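Local structure of inorganic pyrophosphatase (Thermus thermophilus, 2PRD) at residues Q49-P52 against G53-F57; E31-P34 against D35-A38. The protein catalyses the hydrolysis of inorganic pyrophosphate to two phosphate ions, using magnesium as cofactor, and works as a homohexamer. All blocks are in the same frame, centred on the assembly; numbering follows the deposited sequence.

Contact 1. Residues Q49-P52 against G53-F57; sequences QFYP and GDYGF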
ATOM      1  N   GLN A  49      11.979  -8.450   8.144  1.00  5.96           N
ATOM      2  CA  GLN A  49      11.311  -9.555   7.521  1.00  5.52           C
ATOM      3  C   GLN A  49       9.806  -9.504   7.610  1.00  3.13           C
ATOM      4  O   GLN A  49       9.209  -8.723   8.354  1.00 10.06           O
ATOM      5  CB  GLN A  49      11.710 -10.914   8.245  1.00  6.94           C
ATOM      6  CG  GLN A  49      13.228 -10.997   8.278  1.00 11.76           C
ATOM      7  CD  GLN A  49      13.750 -12.156   9.092  1.00 11.01           C
ATOM      8  OE1 GLN A  49      13.974 -13.247   8.566  1.00 10.01           O
ATOM      9  NE2 GLN A  49      13.964 -11.905  10.376  1.00  4.05           N
ATOM     10  N   PHE A  50       9.222 -10.417   6.832  1.00 10.57           N
ATOM     11  CA  PHE A  50       7.760 -10.587   6.734  1.00 10.66           C
ATOM     12  C   PHE A  50       7.441 -12.044   6.438  1.00 12.20           C
ATOM     13  O   PHE A  50       8.298 -12.723   5.880  1.00 14.28           O
ATOM     14  CB  PHE A  50       7.193  -9.623   5.676  1.00  4.36           C
ATOM     15  CG  PHE A  50       7.749  -9.795   4.303  1.00 12.18           C
ATOM     16  CD1 PHE A  50       7.341 -10.877   3.534  1.00  7.63           C
ATOM     17  CD2 PHE A  50       8.662  -8.890   3.792  1.00 11.00           C
ATOM     18  CE1 PHE A  50       7.823 -11.044   2.259  1.00 12.01           C
ATOM     19  CE2 PHE A  50       9.147  -9.061   2.513  1.00 11.69           C
ATOM     20  CZ  PHE A  50       8.774 -10.156   1.767  1.00 12.57           C
ATOM     21  N   TYR A  51       6.242 -12.486   6.824  1.00 11.53           N
ATOM     22  CA  TYR A  51       5.832 -13.873   6.576  1.00  5.29           C
ATOM     23  C   TYR A  51       5.777 -14.094   5.087  1.00  8.36           C
ATOM     24  O   TYR A  51       5.163 -13.279   4.373  1.00 10.40           O
ATOM     25  CB  TYR A  51       4.451 -14.129   7.230  1.00  6.80           C
ATOM     26  CG  TYR A  51       4.671 -14.585   8.662  1.00  4.85           C
ATOM     27  CD1 TYR A  51       5.039 -13.696   9.658  1.00  3.53           C
ATOM     28  CD2 TYR A  51       4.546 -15.925   8.984  1.00  8.45           C
ATOM     29  CE1 TYR A  51       5.299 -14.139  10.940  1.00  1.16           C
ATOM     30  CE2 TYR A  51       4.840 -16.401  10.263  1.00  8.44           C
ATOM     31  CZ  TYR A  51       5.209 -15.486  11.224  1.00  7.60           C
ATOM     32  OH  TYR A  51       5.420 -15.900  12.506  1.00 14.26           O
ATOM     33  N   PRO A  52       6.387 -15.169   4.625  1.00  8.21           N
ATOM     34  CA  PRO A  52       6.423 -15.518   3.207  1.00  6.48           C
ATOM     35  C   PRO A  52       5.101 -16.001   2.680  1.00 11.69           C
ATOM     36  O   PRO A  52       4.889 -16.167   1.455  1.00 15.06           O
ATOM     37  CB  PRO A  52       7.639 -16.449   3.169  1.00  5.26           C
ATOM     38  CG  PRO A  52       7.370 -17.259   4.445  1.00  7.33           C
ATOM     39  CD  PRO A  52       7.126 -16.144   5.458  1.00 10.11           C
ATOM     40  N   GLY A  53       4.101 -16.209   3.525  1.00  6.16           N
ATOM     41  CA  GLY A  53       2.753 -16.639   3.051  1.00  6.08           C
ATOM     42  C   GLY A  53       1.856 -16.357   4.233  1.00  2.82           C
ATOM     43  O   GLY A  53       2.483 -16.027   5.266  1.00  7.52           O
ATOM     44  N   ASP A  54       0.566 -16.514   4.115  1.00  9.63           N
ATOM     45  CA  ASP A  54      -0.377 -16.280   5.208  1.00  9.39           C
ATOM     46  C   ASP A  54      -0.322 -17.400   6.235  1.00  9.94           C
ATOM     47  O   ASP A  54      -0.357 -18.567   5.853  1.00 11.62           O
ATOM     48  CB  ASP A  54      -1.854 -16.065   4.705  1.00  1.16           C
ATOM     49  CG  ASP A  54      -1.985 -15.078   3.612  1.00  3.37           C
ATOM     50  OD1 ASP A  54      -1.863 -15.439   2.427  1.00  7.30           O
ATOM     51  OD2 ASP A  54      -2.275 -13.877   3.898  1.00  6.80           O
ATOM     52  N   TYR A  55      -0.179 -17.044   7.503  1.00  9.06           N
ATOM     53  CA  TYR A  55      -0.047 -18.016   8.572  1.00  8.51           C
ATOM     54  C   TYR A  55      -1.248 -18.165   9.492  1.00  4.01           C
ATOM     55  O   TYR A  55      -1.803 -17.189   9.978  1.00 11.43           O
ATOM     56  CB  TYR A  55       1.236 -17.647   9.360  1.00  8.40           C
ATOM     57  CG  TYR A  55       1.589 -18.609  10.479  1.00  8.03           C
ATOM     58  CD1 TYR A  55       2.284 -19.780  10.184  1.00 12.12           C
ATOM     59  CD2 TYR A  55       1.279 -18.364  11.805  1.00 12.77           C
ATOM     60  CE1 TYR A  55       2.649 -20.688  11.190  1.00 15.40           C
ATOM     61  CE2 TYR A  55       1.654 -19.230  12.808  1.00 14.88           C
ATOM     62  CZ  TYR A  55       2.323 -20.383  12.484  1.00 18.18           C
ATOM     63  OH  TYR A  55       2.687 -21.290  13.465  1.00 27.04           O
ATOM     64  N   GLY A  56      -1.602 -19.442   9.825  1.00  4.72           N
ATOM     65  CA  GLY A  56      -2.803 -19.507  10.729  1.00  3.27           C
ATOM     66  C   GLY A  56      -2.802 -20.945  11.250  1.00 11.62           C
ATOM     67  O   GLY A  56      -1.757 -21.556  11.113  1.00 12.04           O
ATOM     68  N   PHE A  57      -3.943 -21.359  11.722  1.00  9.17           N
ATOM     69  CA  PHE A  57      -4.052 -22.712  12.287  1.00 11.59           C
ATOM     70  C   PHE A  57      -5.249 -23.441  11.770  1.00 10.88           C
ATOM     71  O   PHE A  57      -6.163 -22.737  11.304  1.00 11.06           O
ATOM     72  CB  PHE A  57      -4.118 -22.550  13.834  1.00  7.26           C
ATOM     73  CG  PHE A  57      -5.372 -21.932  14.381  1.00 10.85           C
ATOM     74  CD1 PHE A  57      -6.544 -22.655  14.567  1.00 12.65           C
ATOM     75  CD2 PHE A  57      -5.399 -20.595  14.757  1.00 13.81           C
ATOM     76  CE1 PHE A  57      -7.688 -22.081  15.046  1.00 11.35           C
ATOM     77  CE2 PHE A  57      -6.546 -19.995  15.238  1.00 11.43           C
ATOM     78  CZ  PHE A  57      -7.697 -20.737  15.412  1.00 11.76           C
TER

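Contact 2. Residues E31-P34 against D35-A38; sequences EYDP and DLGA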
ATOM      1  N   GLU A  31      -1.927 -13.328  16.810  1.00  8.74           N
ATOM      2  CA  GLU A  31      -2.344 -14.675  17.213  1.00  7.09           C
ATOM      3  C   GLU A  31      -3.767 -14.626  17.759  1.00  8.86           C
ATOM      4  O   GLU A  31      -4.026 -13.644  18.451  1.00 11.51           O
ATOM      5  CB  GLU A  31      -1.589 -15.055  18.486  1.00 12.00           C
ATOM      6  CG  GLU A  31      -0.258 -15.691  18.214  1.00 39.63           C
ATOM      7  CD  GLU A  31       0.398 -16.029  19.566  1.00 46.03           C
ATOM      8  OE1 GLU A  31      -0.333 -15.730  20.539  1.00 51.00           O
ATOM      9  OE2 GLU A  31       1.548 -16.503  19.531  1.00 49.62           O
ATOM     10  N   TYR A  32      -4.492 -15.706  17.549  1.00 12.02           N
ATOM     11  CA  TYR A  32      -5.847 -15.731  18.120  1.00 10.83           C
ATOM     12  C   TYR A  32      -5.717 -16.246  19.549  1.00 11.32           C
ATOM     13  O   TYR A  32      -5.025 -17.239  19.766  1.00 16.46           O
ATOM     14  CB  TYR A  32      -6.746 -16.637  17.314  1.00 11.95           C
ATOM     15  CG  TYR A  32      -8.084 -16.787  17.987  1.00 17.04           C
ATOM     16  CD1 TYR A  32      -8.992 -15.744  17.887  1.00 16.68           C
ATOM     17  CD2 TYR A  32      -8.415 -17.926  18.720  1.00 22.18           C
ATOM     18  CE1 TYR A  32     -10.246 -15.846  18.503  1.00 15.62           C
ATOM     19  CE2 TYR A  32      -9.658 -18.032  19.339  1.00 20.07           C
ATOM     20  CZ  TYR A  32     -10.549 -16.981  19.218  1.00 20.45           C
ATOM     21  OH  TYR A  32     -11.809 -17.049  19.783  1.00 23.46           O
ATOM     22  N   ASP A  33      -6.296 -15.517  20.451  1.00 15.75           N
ATOM     23  CA  ASP A  33      -6.343 -15.758  21.870  1.00 21.92           C
ATOM     24  C   ASP A  33      -7.741 -16.193  22.328  1.00 20.25           C
ATOM     25  O   ASP A  33      -8.621 -15.357  22.556  1.00 23.90           O
ATOM     26  CB  ASP A  33      -5.975 -14.459  22.623  1.00 20.88           C
ATOM     27  CG  ASP A  33      -5.699 -14.805  24.089  1.00 28.97           C
ATOM     28  OD1 ASP A  33      -6.514 -15.539  24.673  1.00 26.05           O
ATOM     29  OD2 ASP A  33      -4.654 -14.378  24.631  1.00 33.87           O
ATOM     30  N   PRO A  34      -7.913 -17.498  22.482  1.00 23.62           N
ATOM     31  CA  PRO A  34      -9.170 -18.096  22.900  1.00 26.37           C
ATOM     32  C   PRO A  34      -9.689 -17.555  24.216  1.00 32.28           C
ATOM     33  O   PRO A  34     -10.910 -17.305  24.335  1.00 34.14           O
ATOM     34  CB  PRO A  34      -8.893 -19.575  22.875  1.00 26.98           C
ATOM     35  CG  PRO A  34      -7.387 -19.665  23.118  1.00 28.86           C
ATOM     36  CD  PRO A  34      -6.865 -18.529  22.241  1.00 27.40           C
ATOM     37  N   ASP A  35      -8.759 -17.340  25.147  1.00 31.92           N
ATOM     38  CA  ASP A  35      -9.024 -16.796  26.470  1.00 31.15           C
ATOM     39  C   ASP A  35      -9.609 -15.394  26.405  1.00 33.35           C
ATOM     40  O   ASP A  35     -10.532 -15.129  27.170  1.00 31.61           O
ATOM     41  CB  ASP A  35      -7.778 -16.738  27.376  1.00 41.21           C
ATOM     42  CG  ASP A  35      -7.425 -18.138  27.876  1.00 51.19           C
ATOM     43  OD1 ASP A  35      -8.293 -19.020  27.655  1.00 55.17           O
ATOM     44  OD2 ASP A  35      -6.339 -18.381  28.447  1.00 51.50           O
ATOM     45  N   LEU A  36      -9.061 -14.548  25.521  1.00 30.93           N
ATOM     46  CA  LEU A  36      -9.552 -13.183  25.333  1.00 19.57           C
ATOM     47  C   LEU A  36     -10.644 -13.186  24.261  1.00 22.68           C
ATOM     48  O   LEU A  36     -11.432 -12.254  24.186  1.00 27.46           O
ATOM     49  CB  LEU A  36      -8.457 -12.268  24.839  1.00 19.34           C
ATOM     50  CG  LEU A  36      -7.268 -11.896  25.702  1.00 16.42           C
ATOM     51  CD1 LEU A  36      -6.406 -10.935  24.871  1.00 18.62           C
ATOM     52  CD2 LEU A  36      -7.740 -11.175  26.954  1.00 19.37           C
ATOM     53  N   GLY A  37     -10.594 -14.224  23.432  1.00 23.86           N
ATOM     54  CA  GLY A  37     -11.539 -14.388  22.323  1.00 17.18           C
ATOM     55  C   GLY A  37     -11.313 -13.313  21.282  1.00 20.02           C
ATOM     56  O   GLY A  37     -12.291 -12.804  20.713  1.00 22.92           O
ATOM     57  N   ALA A  38     -10.057 -12.963  21.039  1.00 18.39           N
ATOM     58  CA  ALA A  38      -9.762 -11.888  20.055  1.00 16.58           C
ATOM     59  C   ALA A  38      -8.378 -12.080  19.468  1.00 13.54           C
ATOM     60  O   ALA A  38      -7.625 -12.900  20.027  1.00 17.20           O
ATOM     61  CB  ALA A  38      -9.772 -10.546  20.784  1.00 22.88           C
TER
HETATM   62  O   HOH W   1      -4.124 -16.729  26.875  1.00 38.75           O

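Contact 1. Residues Q49-P52 against G53-F57
Tyr51 and Tyr55 come together through different first torsions: the Tyr51 ring sits beside its backbone N, with CG anti to the carbonyl carbon (chi1 -89°), whereas in Tyr55 CG is anti to N (chi1 -177°). Tyr51 lies just before strand 54-57 and Tyr55 within it; this strand runs between strands 15-22 and 70-74 in the mixed sheet of the family I pyrophosphatase fold, and the loop through Pro52 and Gly53 leads into it. The two rings meet obliquely, centroids 5.6 Å apart and planes inclined at 42°. The touching is done by one side of the Tyr51 ring: CD2 lies 3.8 Å from Tyr55 CB, and CE2 is 3.9 Å from Tyr55 CG. Between them the backbone bends at Pro52 and runs through an extended Gly53. Phe135 and Lys29 also pack on Tyr51, and Lys29 reaches Tyr55 as well; Lys29 and Tyr55 are both predicted to bind substrate. The hydroxyl of Tyr55 is hydrogen-bonded to Asp70 OD2, a predicted magnesium ligand, so this pair probably lines the active-site pocket, consistent with a sulfate ion bound near Tyr55. The carbonyl of Gly53 is buried without a polar partner in the model; its O lies at the edge of the Tyr51 ring, near the ring plane, and 3.4 Å from Tyr51 CB.

Contact 2. Residues E31-P34 against D35-A38
Asp33 does most of the work in the turn that joins strands 28-33 and 38-44, taking bonds with both its backbone and its carboxylate. Its N donates to Ala38 O at 3.0 Å, a nearly straight bond (163°), and its O receives Ala38 N at 3.2 Å, which closes the antiparallel hydrogen-bonded pair. Gly37 N also faces that same Asp33 O, but the modelled separation is too short to trust, so this second bond is doubtful in detail. The side chain runs with CG anti to the backbone N (chi1 -166°), swinging the carboxylate over the start of the loop. There OD1 accepts Leu36 N at 2.9 Å, the donor lying well above the carboxylate plane, while Leu36 CG rests 3.7 Å from Asp33 CG. With Asp33 exchanged for an alanine, Leu36 N is likely to lose its carboxylate acceptor, and the Leu36 side chain the group it rests against. Asp35, the exposed corner of the loop, lays its CB 3.2 Å from Asp33 OD1, and a water lies between its OD2 and Asp33 OD2. The Tyr32 ring lies against the backbone of Gly37 and Ala38, its CE1 3.8 Å from Ala38 N and its OH 3.7 Å from Gly37 CA. Pro7 and Val84 of a neighbouring subunit pack on Leu36 and Ala38. Gly37 has positive phi (67°), and with Ala38 opposite the single residue Asp33 it forms a G1 beta bulge, closing the hairpin of the two-stranded antiparallel sheet.

How the contacts relate
Reading from the N terminus, contact 2 comes first: residues 31-38 close the hairpin between strands 28-33 and 38-44. The chain then runs out along strand 38-44, and contact 1 follows at 49-57, where the loop enters strand 54-57 of the mixed sheet. The two are in series, neither nested nor crossed, with centres about 18 Å apart. They nevertheless meet where Phe57 CE2 packs 4.0 Å from Tyr32 CB, bringing the strand end of contact 1 against the hairpin. The two-stranded sheet is thus joined to the mixed sheet at this point.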